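Local coordinates for protein 2-polyprenyl-6-methoxyphenol hydroxylase-like FAD-dependent oxidoreductase (Streptomyces sp. NRRL 11266, PDB 6UI5) that binds flavin-adenine dinucleotide as an FAD-dependent oxidoreductase of the aromatic-ring hydroxylase family, joining a Rossmann-type FAD domain to a probably thioredoxin-like C-terminal region, at residues A[382-388]-A[403-407]; A[430-436]-A[462-468]. All blocks are in the same frame, centred on the assembly; numbering follows the deposited sequence.

Contact 1. Residues A[382-388]-A[403-407]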
ATOM      1  N   LEU A 382      10.310  -9.752 -13.552  1.00 40.00           N
ATOM      2  CA  LEU A 382      11.185 -10.673 -12.802  1.00 46.59           C
ATOM      3  C   LEU A 382      10.339 -11.514 -11.884  1.00 50.22           C
ATOM      4  O   LEU A 382      10.460 -12.741 -11.840  1.00 45.07           O
ATOM      5  CB  LEU A 382      12.222  -9.913 -11.985  1.00 44.52           C
ATOM      6  CG  LEU A 382      13.159  -9.066 -12.834  1.00 52.11           C
ATOM      7  CD1 LEU A 382      14.040  -8.188 -11.942  1.00 40.70           C
ATOM      8  CD2 LEU A 382      13.954  -9.977 -13.794  1.00 46.94           C
ATOM      9  N   GLY A 383       9.491 -10.837 -11.119  1.00 65.15           N
ATOM     10  CA  GLY A 383       8.091 -11.154 -11.068  1.00 63.38           C
ATOM     11  C   GLY A 383       7.851 -12.388 -10.275  1.00 60.97           C
ATOM     12  O   GLY A 383       8.781 -13.074  -9.865  1.00 70.45           O
ATOM     13  N   PRO A 384       6.605 -12.742 -10.152  1.00 55.00           N
ATOM     14  CA  PRO A 384       6.194 -13.728  -9.143  1.00 46.50           C
ATOM     15  C   PRO A 384       7.099 -14.952  -9.178  1.00 56.22           C
ATOM     16  O   PRO A 384       7.186 -15.633 -10.208  1.00 60.11           O
ATOM     17  CB  PRO A 384       4.758 -14.067  -9.540  1.00 49.78           C
ATOM     18  CG  PRO A 384       4.744 -13.829 -11.066  1.00 54.52           C
ATOM     19  CD  PRO A 384       5.809 -12.790 -11.385  1.00 44.87           C
ATOM     20  N   ALA A 385       7.847 -15.171  -8.089  1.00 44.75           N
ATOM     21  CA  ALA A 385       8.503 -16.450  -7.862  1.00 54.64           C
ATOM     22  C   ALA A 385       7.493 -17.578  -7.985  1.00 47.76           C
ATOM     23  O   ALA A 385       6.400 -17.507  -7.425  1.00 46.05           O
ATOM     24  CB  ALA A 385       9.153 -16.484  -6.475  1.00 49.86           C
ATOM     25  N   VAL A 386       7.844 -18.588  -8.772  1.00 49.90           N
ATOM     26  CA  VAL A 386       7.003 -19.787  -8.879  1.00 50.07           C
ATOM     27  C   VAL A 386       7.129 -20.585  -7.585  1.00 63.57           C
ATOM     28  O   VAL A 386       8.260 -20.843  -7.127  1.00 57.32           O
ATOM     29  CB  VAL A 386       7.425 -20.623 -10.087  1.00 51.88           C
ATOM     30  CG1 VAL A 386       6.951 -22.080  -9.940  1.00 43.78           C
ATOM     31  CG2 VAL A 386       6.920 -19.973 -11.403  1.00 45.63           C
ATOM     32  N   PRO A 387       6.026 -20.969  -6.950  1.00 69.01           N
ATOM     33  CA  PRO A 387       6.130 -21.654  -5.654  1.00 71.33           C
ATOM     34  C   PRO A 387       6.762 -23.034  -5.817  1.00 74.02           C
ATOM     35  O   PRO A 387       6.322 -23.851  -6.635  1.00 71.08           O
ATOM     36  CB  PRO A 387       4.675 -21.736  -5.178  1.00 65.57           C
ATOM     37  CG  PRO A 387       3.847 -21.630  -6.428  1.00 59.97           C
ATOM     38  CD  PRO A 387       4.627 -20.788  -7.390  1.00 60.60           C
ATOM     39  N   ILE A 388       7.814 -23.286  -5.041  1.00 68.55           N
ATOM     40  CA  ILE A 388       8.577 -24.528  -5.137  1.00 60.28           C
ATOM     41  C   ILE A 388       8.514 -25.196  -3.771  1.00 54.86           C
ATOM     42  O   ILE A 388       9.024 -24.646  -2.785  1.00 47.76           O
ATOM     43  CB  ILE A 388      10.036 -24.285  -5.562  1.00 52.51           C
ATOM     44  CG1 ILE A 388      10.133 -23.627  -6.944  1.00 40.71           C
ATOM     45  CG2 ILE A 388      10.850 -25.595  -5.489  1.00 47.26           C
ATOM     46  CD1 ILE A 388       9.985 -24.572  -8.114  1.00 40.76           C
ATOM     47  N   LEU A 403      15.110 -19.558  -5.710  1.00 62.85           N
ATOM     48  CA  LEU A 403      14.136 -20.608  -5.995  1.00 57.07           C
ATOM     49  C   LEU A 403      12.892 -20.029  -6.647  1.00 53.54           C
ATOM     50  O   LEU A 403      12.366 -18.994  -6.222  1.00 43.39           O
ATOM     51  CB  LEU A 403      13.733 -21.349  -4.722  1.00 53.52           C
ATOM     52  CG  LEU A 403      14.386 -22.707  -4.446  1.00 63.65           C
ATOM     53  CD1 LEU A 403      14.003 -23.182  -3.065  1.00 74.69           C
ATOM     54  CD2 LEU A 403      14.010 -23.764  -5.473  1.00 61.53           C
ATOM     55  N   GLY A 404      12.416 -20.727  -7.674  1.00 50.16           N
ATOM     56  CA  GLY A 404      11.213 -20.336  -8.375  1.00 49.98           C
ATOM     57  C   GLY A 404      11.377 -19.153  -9.287  1.00 50.51           C
ATOM     58  O   GLY A 404      10.363 -18.565  -9.679  1.00 54.44           O
ATOM     59  N   ARG A 405      12.615 -18.750  -9.597  1.00 43.79           N
ATOM     60  CA  ARG A 405      12.872 -17.581 -10.435  1.00 45.28           C
ATOM     61  C   ARG A 405      13.963 -17.849 -11.445  1.00 52.51           C
ATOM     62  O   ARG A 405      14.829 -18.700 -11.245  1.00 64.80           O
ATOM     63  CB  ARG A 405      13.268 -16.355  -9.613  1.00 34.33           C
ATOM     64  CG  ARG A 405      12.159 -16.070  -8.663  1.00 60.56           C
ATOM     65  CD  ARG A 405      12.099 -14.712  -8.139  1.00 84.07           C
ATOM     66  NE  ARG A 405      11.954 -14.837  -6.693  1.00111.14           N
ATOM     67  CZ  ARG A 405      11.641 -13.843  -5.882  1.00122.70           C
ATOM     68  NH1 ARG A 405      11.540 -14.057  -4.563  1.00124.37           N
ATOM     69  NH2 ARG A 405      11.398 -12.637  -6.390  1.00131.02           N
ATOM     70  N   ARG A 406      13.896 -17.118 -12.543  1.00 47.41           N
ATOM     71  CA  ARG A 406      14.982 -17.150 -13.503  1.00 49.08           C
ATOM     72  C   ARG A 406      16.183 -16.418 -12.914  1.00 48.07           C
ATOM     73  O   ARG A 406      16.044 -15.401 -12.229  1.00 44.36           O
ATOM     74  CB  ARG A 406      14.542 -16.523 -14.844  1.00 41.62           C
ATOM     75  CG  ARG A 406      13.509 -17.382 -15.661  1.00 48.06           C
ATOM     76  CD  ARG A 406      12.949 -16.596 -16.849  1.00 45.92           C
ATOM     77  NE  ARG A 406      12.899 -15.210 -16.430  1.00 48.01           N
ATOM     78  CZ  ARG A 406      11.804 -14.597 -16.040  1.00 43.43           C
ATOM     79  NH1 ARG A 406      10.640 -15.240 -16.086  1.00 41.54           N
ATOM     80  NH2 ARG A 406      11.876 -13.335 -15.625  1.00 48.90           N
ATOM     81  N   LEU A 407      17.367 -16.942 -13.191  1.00 45.46           N
ATOM     82  CA  LEU A 407      18.595 -16.435 -12.611  1.00 48.08           C
ATOM     83  C   LEU A 407      18.939 -15.013 -13.089  1.00 67.80           C
ATOM     84  O   LEU A 407      18.456 -14.550 -14.135  1.00 70.37           O
ATOM     85  CB  LEU A 407      19.731 -17.379 -12.970  1.00 46.12           C
ATOM     86  CG  LEU A 407      19.696 -18.676 -12.183  1.00 48.08           C
ATOM     87  CD1 LEU A 407      20.712 -19.609 -12.810  1.00 56.44           C
ATOM     88  CD2 LEU A 407      20.056 -18.375 -10.707  1.00 45.24           C
TER
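Val386 and Gly404 meet through their backbones, where two parts of the long irregular loop between helix 369-379 and strand 411-414 fold back on each other; 403-407 already belongs to the C-terminal, probably thioredoxin-like, family region. Val386 N donates to Gly404 O over 2.7 Å, in the carbonyl plane and on a lone pair, with an N-H...O angle of 160°. In return, Gly404 CA makes a CA-H...O contact of 3.2 Å with Val386 O, so the two residues exchange one hydrogen bond and one CA-H...O contact. Gly404 adopts a positive phi (75°), and because it carries no side chain on the side facing Val386 O, the CA atoms of Val386 and Gly404 come within 4.3 Å.

Side chains close in around this link. Ile388 places CG1 beside its own backbone N (chi1 -61°), and that branch rests 3.7 Å from Gly404 CA. The side chains of Ile388 and Leu403 cross obliquely, CG2 of Ile388 touching CD2 of Leu403 at 3.7 Å. One residue before Val386, Ala385 lays its methyl over one face of the Arg405 guanidinium, with CB 3.3 Å from NE.

A further shell surrounds these groups. Arg405 NH2 forms a salt bridge with Glu377 of helix 369-379, while backbone hydrogen bonds tie Gly404 and Arg405 to Val474 at the start of strand 474-477. Arg406 bridges to Glu52 of helix 48-55 and also bonds to Asn381 O, whereas Pro384 and Val386 pack on helix 325-346. The contact thus shows how an irregular loop can be held by its surroundings, here three helices and a strand. At its other end, Arg406 NH2 comes within 3.9 Å of Leu382 CA.

Contact 2. Residues A[430-436]-A[462-468]; sequences GVLLDLS and LPGTLLL
Val431 and Leu468 form a hydrogen-bonded antiparallel pair, each N-H donating to the other's carbonyl, and Leu433 and Leu466 repeat the exchange two residues on. Leu435 N continues the series by donating to Gly464 O at 2.8 Å. CA-H groups of the non-hydrogen-bonded residues Thr465, Leu432 and Leu467 contact the carbonyls of Leu433, Leu466 and Val431. Thr465 CG2, set anti to its own N, presses on Leu433 O at 3.3 Å.

The strand ends in an Asx turn: Asp434 OD1 accepts from Ser436 N at 2.9 Å on its anti side and from Ser436 OG at 2.7 Å on its syn side, both from one face of the carboxylate. Its OD2 is taken up by Arg455 in a salt bridge and by Ala441 N; Ser436 OG is also hydrogen-bonded to Asp438 N and Ser440 N, and Thr465 OG1 to Asp478.

Leu435 CD1 reaches across to Leu466 CD1 at 3.8 Å. Leu432 and Leu467 cross at about a right angle on the face that helix 484-495 covers. The strands are the central pair of a four-stranded mixed sheet in the C-terminal, probably thioredoxin-like, region, between strand 451-455, parallel to 430-434, and strand 474-477, antiparallel to 465-468.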
ATOM      1  N   GLY A 430      15.655 -28.685 -19.788  1.00 51.41           N
ATOM      2  CA  GLY A 430      16.099 -28.248 -18.467  1.00 48.97           C
ATOM      3  C   GLY A 430      17.618 -28.171 -18.369  1.00 54.71           C
ATOM      4  O   GLY A 430      18.348 -28.819 -19.116  1.00 52.99           O
ATOM      5  N   VAL A 431      18.131 -27.355 -17.446  1.00 46.72           N
ATOM      6  CA  VAL A 431      19.575 -27.245 -17.271  1.00 38.37           C
ATOM      7  C   VAL A 431      19.948 -27.602 -15.830  1.00 50.96           C
ATOM      8  O   VAL A 431      19.317 -27.124 -14.878  1.00 52.53           O
ATOM      9  CB  VAL A 431      20.107 -25.849 -17.639  1.00 46.53           C
ATOM     10  CG1 VAL A 431      21.663 -25.838 -17.611  1.00 48.22           C
ATOM     11  CG2 VAL A 431      19.644 -25.480 -19.025  1.00 53.86           C
ATOM     12  N   LEU A 432      20.979 -28.445 -15.686  1.00 48.63           N
ATOM     13  CA  LEU A 432      21.680 -28.659 -14.424  1.00 51.91           C
ATOM     14  C   LEU A 432      22.951 -27.829 -14.501  1.00 52.43           C
ATOM     15  O   LEU A 432      23.900 -28.203 -15.195  1.00 50.91           O
ATOM     16  CB  LEU A 432      22.008 -30.135 -14.197  1.00 48.41           C
ATOM     17  CG  LEU A 432      22.632 -30.352 -12.808  1.00 51.85           C
ATOM     18  CD1 LEU A 432      21.594 -30.696 -11.705  1.00 41.14           C
ATOM     19  CD2 LEU A 432      23.758 -31.384 -12.849  1.00 43.50           C
ATOM     20  N   LEU A 433      22.975 -26.708 -13.785  1.00 52.49           N
ATOM     21  CA  LEU A 433      24.174 -25.882 -13.713  1.00 51.55           C
ATOM     22  C   LEU A 433      25.111 -26.420 -12.647  1.00 56.05           C
ATOM     23  O   LEU A 433      24.752 -26.457 -11.464  1.00 57.32           O
ATOM     24  CB  LEU A 433      23.812 -24.439 -13.390  1.00 51.27           C
ATOM     25  CG  LEU A 433      23.783 -23.518 -14.593  1.00 64.26           C
ATOM     26  CD1 LEU A 433      23.883 -22.084 -14.127  1.00 71.14           C
ATOM     27  CD2 LEU A 433      24.937 -23.860 -15.509  1.00 65.87           C
ATOM     28  N   ASP A 434      26.311 -26.831 -13.050  1.00 60.50           N
ATOM     29  CA  ASP A 434      27.362 -27.240 -12.110  1.00 52.72           C
ATOM     30  C   ASP A 434      28.424 -26.154 -12.175  1.00 44.81           C
ATOM     31  O   ASP A 434      29.289 -26.168 -13.045  1.00 55.82           O
ATOM     32  CB  ASP A 434      27.917 -28.626 -12.454  1.00 51.94           C
ATOM     33  CG  ASP A 434      29.156 -29.025 -11.608  1.00 65.68           C
ATOM     34  OD1 ASP A 434      29.555 -28.315 -10.647  1.00 68.43           O
ATOM     35  OD2 ASP A 434      29.742 -30.093 -11.909  1.00 65.30           O
ATOM     36  N   LEU A 435      28.329 -25.186 -11.262  1.00 44.61           N
ATOM     37  CA  LEU A 435      29.296 -24.100 -11.138  1.00 47.78           C
ATOM     38  C   LEU A 435      30.486 -24.448 -10.206  1.00 65.27           C
ATOM     39  O   LEU A 435      31.154 -23.537  -9.676  1.00 55.88           O
ATOM     40  CB  LEU A 435      28.592 -22.832 -10.648  1.00 47.18           C
ATOM     41  CG  LEU A 435      27.272 -22.436 -11.332  1.00 56.09           C
ATOM     42  CD1 LEU A 435      26.702 -21.115 -10.807  1.00 49.66           C
ATOM     43  CD2 LEU A 435      27.426 -22.373 -12.849  1.00 50.71           C
ATOM     44  N   SER A 436      30.792 -25.736 -10.004  1.00 64.85           N
ATOM     45  CA  SER A 436      31.860 -26.079  -9.071  1.00 65.89           C
ATOM     46  C   SER A 436      33.210 -25.615  -9.580  1.00 72.22           C
ATOM     47  O   SER A 436      34.066 -25.196  -8.794  1.00 80.41           O
ATOM     48  CB  SER A 436      31.905 -27.580  -8.829  1.00 64.23           C
ATOM     49  OG  SER A 436      32.170 -28.269 -10.038  1.00 67.16           O
ATOM     50  N   LEU A 462      26.062 -16.928  -6.242  1.00 51.82           N
ATOM     51  CA  LEU A 462      25.235 -18.043  -6.657  1.00 54.71           C
ATOM     52  C   LEU A 462      25.768 -19.325  -6.029  1.00 56.65           C
ATOM     53  O   LEU A 462      26.989 -19.488  -5.854  1.00 44.70           O
ATOM     54  CB  LEU A 462      25.236 -18.185  -8.186  1.00 58.80           C
ATOM     55  CG  LEU A 462      24.388 -17.197  -8.997  1.00 68.35           C
ATOM     56  CD1 LEU A 462      24.344 -17.667 -10.434  1.00 66.68           C
ATOM     57  CD2 LEU A 462      22.975 -17.044  -8.426  1.00 69.81           C
ATOM     58  N   PRO A 463      24.889 -20.260  -5.693  1.00 51.62           N
ATOM     59  CA  PRO A 463      25.361 -21.539  -5.129  1.00 48.93           C
ATOM     60  C   PRO A 463      26.223 -22.314  -6.110  1.00 57.63           C
ATOM     61  O   PRO A 463      26.443 -21.866  -7.240  1.00 54.74           O
ATOM     62  CB  PRO A 463      24.062 -22.294  -4.841  1.00 52.24           C
ATOM     63  CG  PRO A 463      23.076 -21.700  -5.889  1.00 51.31           C
ATOM     64  CD  PRO A 463      23.427 -20.230  -5.849  1.00 44.19           C
ATOM     65  N   GLY A 464      26.677 -23.501  -5.692  1.00 54.55           N
ATOM     66  CA  GLY A 464      27.568 -24.290  -6.521  1.00 39.89           C
ATOM     67  C   GLY A 464      26.864 -25.105  -7.580  1.00 48.37           C
ATOM     68  O   GLY A 464      27.455 -25.393  -8.628  1.00 59.88           O
ATOM     69  N   THR A 465      25.604 -25.480  -7.339  1.00 47.54           N
ATOM     70  CA  THR A 465      24.823 -26.293  -8.270  1.00 54.76           C
ATOM     71  C   THR A 465      23.401 -25.739  -8.350  1.00 52.12           C
ATOM     72  O   THR A 465      22.884 -25.183  -7.377  1.00 54.24           O
ATOM     73  CB  THR A 465      24.821 -27.783  -7.829  1.00 55.33           C
ATOM     74  OG1 THR A 465      26.069 -28.099  -7.176  1.00 59.84           O
ATOM     75  CG2 THR A 465      24.613 -28.744  -9.025  1.00 43.66           C
ATOM     76  N   LEU A 466      22.767 -25.877  -9.517  1.00 46.01           N
ATOM     77  CA  LEU A 466      21.388 -25.405  -9.683  1.00 45.70           C
ATOM     78  C   LEU A 466      20.711 -26.232 -10.763  1.00 46.07           C
ATOM     79  O   LEU A 466      21.354 -26.707 -11.713  1.00 51.19           O
ATOM     80  CB  LEU A 466      21.278 -23.908 -10.051  1.00 34.72           C
ATOM     81  CG  LEU A 466      21.947 -22.797  -9.196  1.00 37.54           C
ATOM     82  CD1 LEU A 466      23.323 -22.414  -9.712  1.00 35.55           C
ATOM     83  CD2 LEU A 466      21.122 -21.550  -9.014  1.00 34.00           C
ATOM     84  N   LEU A 467      19.406 -26.411 -10.611  1.00 39.32           N
ATOM     85  CA  LEU A 467      18.604 -27.081 -11.623  1.00 49.19           C
ATOM     86  C   LEU A 467      17.570 -26.104 -12.176  1.00 49.37           C
ATOM     87  O   LEU A 467      16.804 -25.504 -11.408  1.00 43.44           O
ATOM     88  CB  LEU A 467      17.925 -28.315 -11.049  1.00 36.98           C
ATOM     89  CG  LEU A 467      16.962 -29.084 -11.944  1.00 39.57           C
ATOM     90  CD1 LEU A 467      17.686 -29.953 -13.016  1.00 40.67           C
ATOM     91  CD2 LEU A 467      16.003 -29.926 -11.052  1.00 39.44           C
ATOM     92  N   LEU A 468      17.569 -25.916 -13.495  1.00 39.08           N
ATOM     93  CA  LEU A 468      16.628 -24.993 -14.131  1.00 38.43           C
ATOM     94  C   LEU A 468      15.590 -25.791 -14.890  1.00 33.54           C
ATOM     95  O   LEU A 468      15.933 -26.702 -15.656  1.00 39.10           O
ATOM     96  CB  LEU A 468      17.330 -24.035 -15.088  1.00 41.64           C
ATOM     97  CG  LEU A 468      18.554 -23.330 -14.517  1.00 45.65           C
ATOM     98  CD1 LEU A 468      19.295 -22.576 -15.651  1.00 52.29           C
ATOM     99  CD2 LEU A 468      18.177 -22.394 -13.365  1.00 36.74           C
TER

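Overall arrangement
Along the chain the two contacts come in series, contact 1 closing before contact 2 opens, and their centres lie about 15 Å apart on the same side of the chain's centre. Leu407 joins them: leaving the loop of contact 1, its CD1 and CD2 pack on Leu433, Leu462, Leu466 and Leu468 of contact 2. Strand 474-477 is a second connection, being hydrogen-bonded to 403-407 through its first residue and bordering strand 465-468. Together they are consistent with a junction where a loop lying against helices 48-55 and 325-346 leads on to the mixed sheet of the C-terminal, probably thioredoxin-like, region.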